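Local coordinates for cupin type-2 domain-containing protein (Burkholderia xenovorans, PDB 2O8Q) that is of unknown function but adopts a cupin-like fold and holds a nickel ion between three histidines and water molecules, at residues A[64-69]-A[93-98]; A[72-77]-A[103-108]; A[78-83]-A[98-103]. All blocks are in the same frame, centred on the assembly; numbering follows the deposited sequence. Where two conformers were deposited one is given.

Interaction 1 of 3, residues A[64-69]-A[93-98]; sequences GFQLFY and AFQPPG
Phe68 and Ala93 form an antiparallel hydrogen-bonded pair, Phe68 N giving to Ala93 O at 2.9 Å and Ala93 N to Phe68 O at 2.9 Å. A third backbone bond, from Gln95 N to Gln66 O at 3.0 Å, carries the pairing past the end of strand 92-94. Beyond it a water takes over: it donates to Gly64 O and to Gln95 O, and accepts a weak bond from Gln66 N. A second water links Gln66 OE1 to Pro96 O.

The side-chain packing splits between the two faces of the sheet. The apolar pairs lie on the face of Leu67, whose CD1 is 4.1 Å from Phe94 CB; beside it the rings of Phe65 and Phe94 meet through their CE1 atoms at 3.9 Å, and Phe65 reaches the Phe94 ring at its edge. On the other face a polar group meets a ring: the Gln95 amide packs at the edge of Phe68, CD to Phe68 CE2 3.6 Å, its plane turned 58° from the ring. Gln66 NE2 is held by Glu114.

Strand 66-72 runs between strand 92-94 and strand 111-116 in the six-stranded antiparallel sheet, and Phe41 of a second subunit stacks on Phe65.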
loop_
_atom_site.group_PDB
_atom_site.type_symbol
_atom_site.label_atom_id
_atom_site.label_comp_id
_atom_site.label_asym_id
_atom_site.label_seq_id
_atom_site.Cartn_x
_atom_site.Cartn_y
_atom_site.Cartn_z
ATOM N N GLY A 64 -0.078 -5.603 -5.898
ATOM C CA GLY A 64 -0.520 -4.247 -5.963
ATOM C C GLY A 64 0.749 -3.692 -6.658
ATOM O O GLY A 64 0.981 -3.886 -7.878
ATOM N N PHE A 65 1.663 -3.208 -5.870
ATOM C CA PHE A 65 2.746 -2.382 -6.302
ATOM C C PHE A 65 3.869 -3.269 -6.826
ATOM O O PHE A 65 4.210 -4.278 -6.187
ATOM C CB PHE A 65 3.270 -1.546 -5.130
ATOM C CG PHE A 65 4.383 -0.642 -5.507
ATOM C CD1 PHE A 65 4.138 0.447 -6.344
ATOM C CD2 PHE A 65 5.674 -0.912 -5.108
ATOM C CE1 PHE A 65 5.164 1.265 -6.754
ATOM C CE2 PHE A 65 6.710 -0.063 -5.525
ATOM C CZ PHE A 65 6.447 1.008 -6.305
ATOM N N GLN A 66 4.432 -2.895 -7.969
ATOM C CA GLN A 66 5.583 -3.601 -8.445
ATOM C C GLN A 66 6.525 -2.695 -9.272
ATOM O O GLN A 66 6.121 -2.120 -10.259
ATOM C CB GLN A 66 5.140 -4.795 -9.316
ATOM C CG GLN A 66 6.310 -5.660 -9.749
ATOM C CD GLN A 66 5.826 -6.975 -10.366
ATOM O OE1 GLN A 66 4.934 -6.956 -11.228
ATOM N NE2 GLN A 66 6.430 -8.112 -9.920
ATOM N N LEU A 67 7.784 -2.604 -8.826
ATOM C CA LEU A 67 8.777 -1.768 -9.507
ATOM C C LEU A 67 10.094 -2.479 -9.647
ATOM O O LEU A 67 10.544 -3.116 -8.691
ATOM C CB LEU A 67 9.052 -0.496 -8.669
ATOM C CG LEU A 67 10.023 0.558 -9.216
ATOM C CD1 LEU A 67 9.598 1.186 -10.556
ATOM C CD2 LEU A 67 10.234 1.680 -8.168
ATOM N N PHE A 68 10.729 -2.376 -10.824
ATOM C CA PHE A 68 12.082 -2.879 -11.045
ATOM C C PHE A 68 13.000 -1.698 -11.325
ATOM O O PHE A 68 12.619 -0.752 -12.054
ATOM C CB PHE A 68 12.122 -3.782 -12.281
ATOM C CG PHE A 68 11.359 -5.053 -12.064
ATOM C CD1 PHE A 68 11.935 -6.131 -11.399
ATOM C CD2 PHE A 68 10.022 -5.120 -12.362
ATOM C CE1 PHE A 68 11.201 -7.267 -11.132
ATOM C CE2 PHE A 68 9.315 -6.259 -12.085
ATOM C CZ PHE A 68 9.882 -7.313 -11.465
ATOM N N TYR A 69 14.191 -1.774 -10.741
ATOM C CA TYR A 69 15.273 -0.796 -11.000
ATOM C C TYR A 69 16.531 -1.573 -11.344
ATOM O O TYR A 69 17.033 -2.306 -10.559
ATOM C CB TYR A 69 15.500 0.138 -9.804
ATOM C CG TYR A 69 16.430 1.295 -10.098
ATOM C CD1 TYR A 69 17.798 1.104 -10.032
ATOM C CD2 TYR A 69 15.948 2.523 -10.511
ATOM C CE1 TYR A 69 18.654 2.149 -10.331
ATOM C CE2 TYR A 69 16.787 3.561 -10.789
ATOM C CZ TYR A 69 18.141 3.379 -10.713
ATOM O OH TYR A 69 19.005 4.426 -11.019
ATOM N N ALA A 93 11.168 0.047 -14.425
ATOM C CA ALA A 93 9.909 -0.338 -14.995
ATOM C C ALA A 93 8.905 -0.511 -13.874
ATOM O O ALA A 93 9.057 -1.386 -13.011
ATOM C CB ALA A 93 10.002 -1.654 -15.787
ATOM N N PHE A 94 7.864 0.311 -13.904
ATOM C CA PHE A 94 6.719 0.179 -13.008
ATOM C C PHE A 94 5.691 -0.703 -13.743
ATOM O O PHE A 94 5.273 -0.376 -14.864
ATOM C CB PHE A 94 6.112 1.542 -12.673
ATOM C CG PHE A 94 4.740 1.451 -12.047
ATOM C CD1 PHE A 94 4.570 1.036 -10.729
ATOM C CD2 PHE A 94 3.626 1.645 -12.811
ATOM C CE1 PHE A 94 3.297 0.895 -10.207
ATOM C CE2 PHE A 94 2.376 1.483 -12.251
ATOM C CZ PHE A 94 2.246 1.120 -10.980
ATOM N N GLN A 95 5.311 -1.823 -13.089
ATOM C CA GLN A 95 4.408 -2.791 -13.667
ATOM C C GLN A 95 3.077 -2.694 -12.927
ATOM O O GLN A 95 2.969 -3.080 -11.782
ATOM C CB GLN A 95 4.930 -4.187 -13.554
ATOM C CG GLN A 95 6.228 -4.354 -14.305
ATOM C CD GLN A 95 6.675 -5.816 -14.472
ATOM O OE1 GLN A 95 6.136 -6.779 -13.812
ATOM N NE2 GLN A 95 7.650 -6.017 -15.364
ATOM N N PRO A 96 2.051 -2.232 -13.624
ATOM C CA PRO A 96 0.747 -2.135 -12.994
ATOM C C PRO A 96 0.244 -3.460 -12.451
ATOM O O PRO A 96 0.604 -4.535 -12.946
ATOM C CB PRO A 96 -0.201 -1.675 -14.169
ATOM C CG PRO A 96 0.704 -0.980 -15.111
ATOM C CD PRO A 96 2.037 -1.661 -15.007
ATOM N N PRO A 97 -0.646 -3.393 -11.473
ATOM C CA PRO A 97 -1.204 -4.617 -10.907
ATOM C C PRO A 97 -1.717 -5.605 -11.957
ATOM O O PRO A 97 -2.585 -5.287 -12.763
ATOM C CB PRO A 97 -2.373 -4.074 -10.030
ATOM C CG PRO A 97 -1.873 -2.754 -9.577
ATOM C CD PRO A 97 -1.196 -2.178 -10.815
ATOM N N GLY A 98 -1.126 -6.787 -11.972
ATOM C CA GLY A 98 -1.562 -7.839 -12.859
ATOM C C GLY A 98 -1.315 -7.661 -14.355
ATOM O O GLY A 98 -1.893 -8.365 -15.180
HETATM O O HOH W 1 1.990 -1.952 -9.449
HETATM O O HOH W 2 2.363 -6.521 -12.118
#

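Interaction 2 of 3, residues A[72-77]-A[103-108]; sequences RGWVEF and ELRHSD
Trp74 lays its indole over the backbone of His106 and Ser107. With chi1 at 61°, its CG stands between the backbone N and the carbonyl carbon, and the ring folds over the neighbouring strand. Followed outward from CB, CG and CD1 come first to Ser107 CB, and NE1 is closer still, 3.4 Å from the same carbon. Ser107 CB sits 3.5 Å from the centroid of the five-membered ring and 14° off its normal, a CH-pi contact over the face. Further along, CD2 lies against Ser107 N and CE2 against Ser107 CB, CH2 meets His106 C, and CZ3 ends 3.5 Å from His106 CA, with Arg105 CG at the ring edge.

The backbone of Trp74 is tied to Ser107 twice: its N donates to the side-chain OG at 3.0 Å, and its O accepts from Ser107 N. Ser107 OG is also bonded to Asp109.

Glu76 runs alongside Arg105, and its OE1 receives NH1 at 2.9 Å in the guanidinium plane, forming a salt bridge. On the opposite face of the sheet, with Val75, Phe77, Glu103 and His106, Val75 CG2 and Phe77 CE1 both rest on Glu103 CG, and Glu103 OE2 takes a bond of 2.6 Å from His106 ND1 in the imidazole plane.

Glu76 faces both Leu104 and Arg105, its O accepting from Leu104 N at 2.7 Å and its N giving to Arg105 O. This is a classic beta bulge within the antiparallel pairing of strands 74-79 and 101-106, part of the three-stranded sheet of this cupin-like fold.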
loop_
_atom_site.group_PDB
_atom_site.type_symbol
_atom_site.label_atom_id
_atom_site.label_comp_id
_atom_site.label_asym_id
_atom_site.label_seq_id
_atom_site.Cartn_x
_atom_site.Cartn_y
_atom_site.Cartn_z
ATOM N N ARG A 72 22.669 -3.323 -12.852
ATOM C CA ARG A 72 23.806 -3.772 -13.686
ATOM C C ARG A 72 23.243 -4.589 -14.830
ATOM O O ARG A 72 22.239 -5.256 -14.694
ATOM C CB ARG A 72 24.751 -4.642 -12.861
ATOM C CG ARG A 72 26.066 -4.992 -13.558
ATOM C CD ARG A 72 26.965 -5.923 -12.679
ATOM N NE ARG A 72 26.263 -7.174 -12.334
ATOM C CZ ARG A 72 26.835 -8.376 -12.214
ATOM N NH1 ARG A 72 28.150 -8.526 -12.421
ATOM N NH2 ARG A 72 26.086 -9.444 -11.901
ATOM N N GLY A 73 23.889 -4.478 -15.985
ATOM C CA GLY A 73 23.510 -5.284 -17.123
ATOM C C GLY A 73 22.309 -4.717 -17.814
ATOM O O GLY A 73 22.043 -3.503 -17.766
ATOM N N TRP A 74 21.587 -5.592 -18.513
ATOM C CA TRP A 74 20.400 -5.162 -19.223
ATOM C C TRP A 74 19.383 -6.281 -19.273
ATOM O O TRP A 74 19.701 -7.433 -19.094
ATOM C CB TRP A 74 20.777 -4.687 -20.641
ATOM C CG TRP A 74 21.416 -5.724 -21.539
ATOM C CD1 TRP A 74 22.748 -5.821 -21.852
ATOM C CD2 TRP A 74 20.767 -6.822 -22.239
ATOM N NE1 TRP A 74 22.970 -6.899 -22.680
ATOM C CE2 TRP A 74 21.782 -7.522 -22.938
ATOM C CE3 TRP A 74 19.438 -7.272 -22.358
ATOM C CZ2 TRP A 74 21.510 -8.651 -23.689
ATOM C CZ3 TRP A 74 19.181 -8.396 -23.115
ATOM C CH2 TRP A 74 20.202 -9.056 -23.769
ATOM N N VAL A 75 18.124 -5.906 -19.437
ATOM C CA VAL A 75 17.047 -6.887 -19.515
ATOM C C VAL A 75 15.974 -6.302 -20.433
ATOM O O VAL A 75 15.720 -5.094 -20.416
ATOM C CB VAL A 75 16.449 -7.178 -18.125
ATOM C CG1 VAL A 75 15.973 -5.889 -17.413
ATOM C CG2 VAL A 75 15.344 -8.218 -18.193
ATOM N N GLU A 76 15.368 -7.156 -21.272
ATOM C CA GLU A 76 14.284 -6.744 -22.179
ATOM C C GLU A 76 13.003 -7.456 -21.735
ATOM O O GLU A 76 12.936 -8.693 -21.635
ATOM C CB GLU A 76 14.633 -7.115 -23.625
ATOM C CG GLU A 76 13.676 -6.549 -24.650
ATOM C CD GLU A 76 14.063 -6.831 -26.060
ATOM O OE1 GLU A 76 14.434 -7.989 -26.339
ATOM O OE2 GLU A 76 14.013 -5.888 -26.900
ATOM N N PHE A 77 11.986 -6.624 -21.474
ATOM C CA PHE A 77 10.658 -7.061 -21.111
ATOM C C PHE A 77 9.722 -6.765 -22.263
ATOM O O PHE A 77 10.042 -6.029 -23.223
ATOM C CB PHE A 77 10.176 -6.234 -19.917
ATOM C CG PHE A 77 10.960 -6.473 -18.637
ATOM C CD1 PHE A 77 11.121 -7.751 -18.156
ATOM C CD2 PHE A 77 11.445 -5.407 -17.891
ATOM C CE1 PHE A 77 11.819 -7.981 -16.961
ATOM C CE2 PHE A 77 12.101 -5.623 -16.673
ATOM C CZ PHE A 77 12.291 -6.890 -16.213
ATOM N N GLU A 103 9.464 -11.699 -19.940
ATOM C CA GLU A 103 10.874 -11.307 -20.070
ATOM C C GLU A 103 11.434 -11.984 -21.292
ATOM O O GLU A 103 11.339 -13.200 -21.412
ATOM C CB GLU A 103 11.712 -11.731 -18.871
ATOM C CG GLU A 103 13.118 -11.151 -18.921
ATOM C CD GLU A 103 14.195 -12.228 -18.855
ATOM O OE1 GLU A 103 14.001 -13.265 -18.163
ATOM O OE2 GLU A 103 15.232 -12.033 -19.519
ATOM N N LEU A 104 11.971 -11.182 -22.216
ATOM C CA LEU A 104 12.453 -11.716 -23.486
ATOM C C LEU A 104 13.877 -12.236 -23.448
ATOM O O LEU A 104 14.192 -13.250 -24.063
ATOM C CB LEU A 104 12.327 -10.666 -24.563
ATOM C CG LEU A 104 10.915 -10.172 -24.884
ATOM C CD1 LEU A 104 10.924 -9.166 -26.068
ATOM C CD2 LEU A 104 10.003 -11.350 -25.251
ATOM N N ARG A 105 14.746 -11.537 -22.730
ATOM C CA ARG A 105 16.163 -11.885 -22.683
ATOM C C ARG A 105 16.842 -10.970 -21.708
ATOM O O ARG A 105 16.318 -9.892 -21.404
ATOM C CB ARG A 105 16.814 -11.740 -24.080
ATOM C CG ARG A 105 16.467 -10.459 -24.861
ATOM C CD ARG A 105 17.044 -10.401 -26.258
ATOM N NE ARG A 105 16.641 -11.500 -27.122
ATOM C CZ ARG A 105 15.490 -11.555 -27.787
ATOM N NH1 ARG A 105 14.611 -10.574 -27.658
ATOM N NH2 ARG A 105 15.221 -12.570 -28.587
ATOM N N HIS A 106 18.033 -11.363 -21.255
ATOM C CA HIS A 106 18.833 -10.516 -20.363
ATOM C C HIS A 106 20.316 -10.818 -20.484
ATOM O O HIS A 106 20.732 -11.856 -20.978
ATOM C CB HIS A 106 18.385 -10.660 -18.908
ATOM C CG HIS A 106 18.487 -12.051 -18.420
ATOM N ND1 HIS A 106 17.429 -12.930 -18.510
ATOM C CD2 HIS A 106 19.522 -12.750 -17.882
ATOM C CE1 HIS A 106 17.811 -14.110 -18.041
ATOM N NE2 HIS A 106 19.071 -14.025 -17.648
ATOM N N SER A 107 21.108 -9.887 -19.972
ATOM C CA SER A 107 22.532 -10.054 -19.935
ATOM C C SER A 107 22.982 -11.028 -18.808
ATOM O O SER A 107 22.285 -11.236 -17.830
ATOM C CB SER A 107 23.213 -8.698 -19.757
ATOM O OG SER A 107 23.014 -8.189 -18.452
ATOM N N ASP A 108 24.187 -11.606 -19.007
ATOM C CA ASP A 108 24.734 -12.526 -18.029
ATOM C C ASP A 108 25.016 -11.869 -16.711
ATOM O O ASP A 108 25.073 -12.566 -15.700
ATOM C CB ASP A 108 26.064 -13.108 -18.500
ATOM C CG ASP A 108 25.900 -14.136 -19.556
ATOM O OD1 ASP A 108 24.768 -14.691 -19.695
ATOM O OD2 ASP A 108 26.939 -14.404 -20.223
#

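Interaction 3 of 3, residues A[78-83]-A[98-103]; sequences EYEDIG and GVRHRE. With NI (nickel (II) ion), chain C.
Glu78 and Arg102 lie side by side and point the same way, both extended beyond CG, with carboxylate and guanidinium planes 43° apart. Arg102 grips side-on: NE and NH2 both reach Glu78 OE1, each at 2.9 Å. A single oxygen thus accepts both donors of the salt bridge, NE from above the carboxylate plane and NH2 on the syn side.

Glu80 and Arg100 repeat the side-by-side course, with the two planes perpendicular, in one of two conformers of Glu80. There NH1 meets the syn lone pair of Glu80 OE1 at 2.9 Å; as a permanent bridge it is doubtful.

On the other face of the strand pair, the Tyr79 ring and the His101 side chain pass at a slant, Tyr79 CD1 lying 3.5 Å from His101 CB. Val99 CG1 approaches the edge of the Tyr79 ring, and Tyr79 OH probably bonds to the amide of Gln95. The His101 ring is fixed at both nitrogens: ND1 donates to Val99 O at 2.8 Å, with that oxygen in the imidazole plane, and NE2 binds nickel at 2.1 Å. The bond at ND1 limits rotation of the imidazole and keeps NE2 turned to the metal.

Backbone bonds from Glu78 N to Arg102 O and from Arg102 N to Glu78 O hold the strands in register, and one from Glu80 N to Arg100 O continues the pairing beyond strand 74-79. His59 and His61 join His101 and three waters round the nickel, giving the histidine-rich metal site characteristic of cupins, here carried on antiparallel beta-strands.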
loop_
_atom_site.group_PDB
_atom_site.type_symbol
_atom_site.label_atom_id
_atom_site.label_comp_id
_atom_site.label_asym_id
_atom_site.label_seq_id
_atom_site.Cartn_x
_atom_site.Cartn_y
_atom_site.Cartn_z
ATOM N N GLU A 78 8.552 -7.396 -22.257
ATOM C CA GLU A 78 7.506 -7.077 -23.204
ATOM C C GLU A 78 6.205 -6.979 -22.427
ATOM O O GLU A 78 5.924 -7.815 -21.580
ATOM C CB GLU A 78 7.377 -8.110 -24.335
ATOM C CG GLU A 78 6.471 -7.648 -25.433
ATOM C CD GLU A 78 6.244 -8.683 -26.531
ATOM O OE1 GLU A 78 6.900 -9.751 -26.495
ATOM O OE2 GLU A 78 5.414 -8.408 -27.433
ATOM N N TYR A 79 5.437 -5.940 -22.756
ATOM C CA TYR A 79 4.211 -5.638 -22.063
ATOM C C TYR A 79 3.042 -5.629 -22.988
ATOM O O TYR A 79 3.167 -5.237 -24.138
ATOM C CB TYR A 79 4.277 -4.270 -21.377
ATOM C CG TYR A 79 5.321 -4.282 -20.310
ATOM C CD1 TYR A 79 5.084 -4.821 -19.008
ATOM C CD2 TYR A 79 6.611 -3.749 -20.556
ATOM C CE1 TYR A 79 6.064 -4.887 -18.086
ATOM C CE2 TYR A 79 7.581 -3.825 -19.612
ATOM C CZ TYR A 79 7.304 -4.340 -18.345
ATOM O OH TYR A 79 8.274 -4.416 -17.405
ATOM N N GLU A 80 1.887 -6.024 -22.472
ATOM C CA GLU A 80 0.709 -5.994 -23.307
ATOM C C GLU A 80 0.489 -4.543 -23.788
ATOM O O GLU A 80 0.340 -4.303 -25.003
ATOM C CB GLU A 80 -0.508 -6.557 -22.572
ATOM C CG GLU A 80 -1.631 -6.937 -23.530
ATOM C CD GLU A 80 -2.895 -7.358 -22.861
ATOM O OE1 GLU A 80 -2.943 -7.393 -21.618
ATOM O OE2 GLU A 80 -3.865 -7.650 -23.592
ATOM N N ASP A 81 0.561 -3.577 -22.863
ATOM C CA ASP A 81 0.216 -2.174 -23.183
ATOM C C ASP A 81 1.228 -1.398 -24.001
ATOM O O ASP A 81 0.835 -0.733 -24.975
ATOM C CB ASP A 81 -0.263 -1.328 -21.968
ATOM C CG ASP A 81 0.671 -1.333 -20.773
ATOM O OD1 ASP A 81 1.692 -2.101 -20.753
ATOM O OD2 ASP A 81 0.341 -0.577 -19.810
ATOM N N ILE A 82 2.517 -1.511 -23.667
ATOM C CA ILE A 82 3.559 -0.692 -24.349
ATOM C C ILE A 82 4.581 -1.445 -25.225
ATOM O O ILE A 82 5.451 -0.811 -25.812
ATOM C CB ILE A 82 4.366 0.197 -23.328
ATOM C CG1 ILE A 82 5.145 -0.673 -22.346
ATOM C CG2 ILE A 82 3.432 1.122 -22.535
ATOM C CD1 ILE A 82 6.144 0.080 -21.464
ATOM N N GLY A 83 4.522 -2.779 -25.296
ATOM C CA GLY A 83 5.399 -3.544 -26.203
ATOM C C GLY A 83 6.727 -3.887 -25.538
ATOM O O GLY A 83 6.810 -3.917 -24.327
ATOM N N GLY A 98 -1.126 -6.787 -11.972
ATOM C CA GLY A 98 -1.562 -7.839 -12.859
ATOM C C GLY A 98 -1.315 -7.661 -14.355
ATOM O O GLY A 98 -1.893 -8.365 -15.180
ATOM N N VAL A 99 -0.451 -6.706 -14.718
ATOM C CA VAL A 99 -0.191 -6.451 -16.125
ATOM C C VAL A 99 0.342 -7.717 -16.801
ATOM O O VAL A 99 1.168 -8.424 -16.195
ATOM C CB VAL A 99 0.777 -5.246 -16.346
ATOM C CG1 VAL A 99 2.157 -5.513 -15.896
ATOM C CG2 VAL A 99 0.815 -4.828 -17.835
ATOM N N ARG A 100 -0.146 -8.014 -18.014
ATOM C CA ARG A 100 0.368 -9.152 -18.768
ATOM C C ARG A 100 1.706 -8.780 -19.346
ATOM O O ARG A 100 1.850 -7.740 -19.986
ATOM C CB ARG A 100 -0.602 -9.601 -19.855
ATOM C CG ARG A 100 -1.900 -10.146 -19.339
ATOM C CD ARG A 100 -2.761 -10.589 -20.531
ATOM N NE ARG A 100 -4.091 -10.990 -20.129
ATOM C CZ ARG A 100 -5.103 -10.146 -19.906
ATOM N NH1 ARG A 100 -4.949 -8.824 -20.029
ATOM N NH2 ARG A 100 -6.286 -10.630 -19.539
ATOM N N HIS A 101 2.708 -9.599 -19.067
ATOM C CA HIS A 101 4.074 -9.279 -19.481
ATOM C C HIS A 101 4.930 -10.527 -19.584
ATOM O O HIS A 101 4.546 -11.620 -19.187
ATOM C CB HIS A 101 4.725 -8.288 -18.524
ATOM C CG HIS A 101 4.949 -8.867 -17.171
ATOM N ND1 HIS A 101 3.917 -9.140 -16.295
ATOM C CD2 HIS A 101 6.083 -9.312 -16.564
ATOM C CE1 HIS A 101 4.418 -9.731 -15.219
ATOM N NE2 HIS A 101 5.726 -9.826 -15.348
ATOM N N ARG A 102 6.127 -10.363 -20.135
ATOM C CA ARG A 102 7.064 -11.469 -20.172
ATOM C C ARG A 102 8.468 -10.872 -20.261
ATOM O O ARG A 102 8.608 -9.684 -20.573
ATOM C CB ARG A 102 6.748 -12.429 -21.333
ATOM C CG ARG A 102 6.834 -11.821 -22.716
ATOM C CD ARG A 102 6.587 -12.839 -23.810
ATOM N NE ARG A 102 6.568 -12.262 -25.148
ATOM C CZ ARG A 102 6.536 -12.997 -26.258
ATOM N NH1 ARG A 102 6.529 -14.327 -26.154
ATOM N NH2 ARG A 102 6.505 -12.420 -27.460
ATOM N N GLU A 103 9.464 -11.699 -19.940
ATOM C CA GLU A 103 10.874 -11.307 -20.070
ATOM C C GLU A 103 11.434 -11.984 -21.292
ATOM O O GLU A 103 11.339 -13.200 -21.412
ATOM C CB GLU A 103 11.712 -11.731 -18.871
ATOM C CG GLU A 103 13.118 -11.151 -18.921
ATOM C CD GLU A 103 14.195 -12.228 -18.855
ATOM O OE1 GLU A 103 14.001 -13.265 -18.163
ATOM O OE2 GLU A 103 15.232 -12.033 -19.519
HETATM NI NI NI C . 6.970 -11.187 -14.251
HETATM O O HOH W 3 7.839 -9.595 -13.142
HETATM O O HOH W 4 8.344 -12.597 -13.386
HETATM O O HOH W 5 8.533 -10.908 -15.701
#

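The three contacts lie within the cupin domain, and the chain passes through 64-69, 72-77 and 78-83 before returning through 93-98, 98-103 and 103-108. Interactions 2 and 3 are successive parts of one antiparallel pairing, strand 74-79 with strand 101-106; they share Glu103, and their centres are about 15 Å apart. Interaction 1 belongs to the six-stranded sheet, its centre about 11 Å from that of interaction 3 and about 17 Å from that of interaction 2. It meets interaction 3 at Gly98, which they share, and where Gln95 packs against His101. Between strands 92-94 and 101-106 the chain passes from the larger sheet to the smaller, beside the nickel site, while interaction 2 extends the smaller sheet farther along.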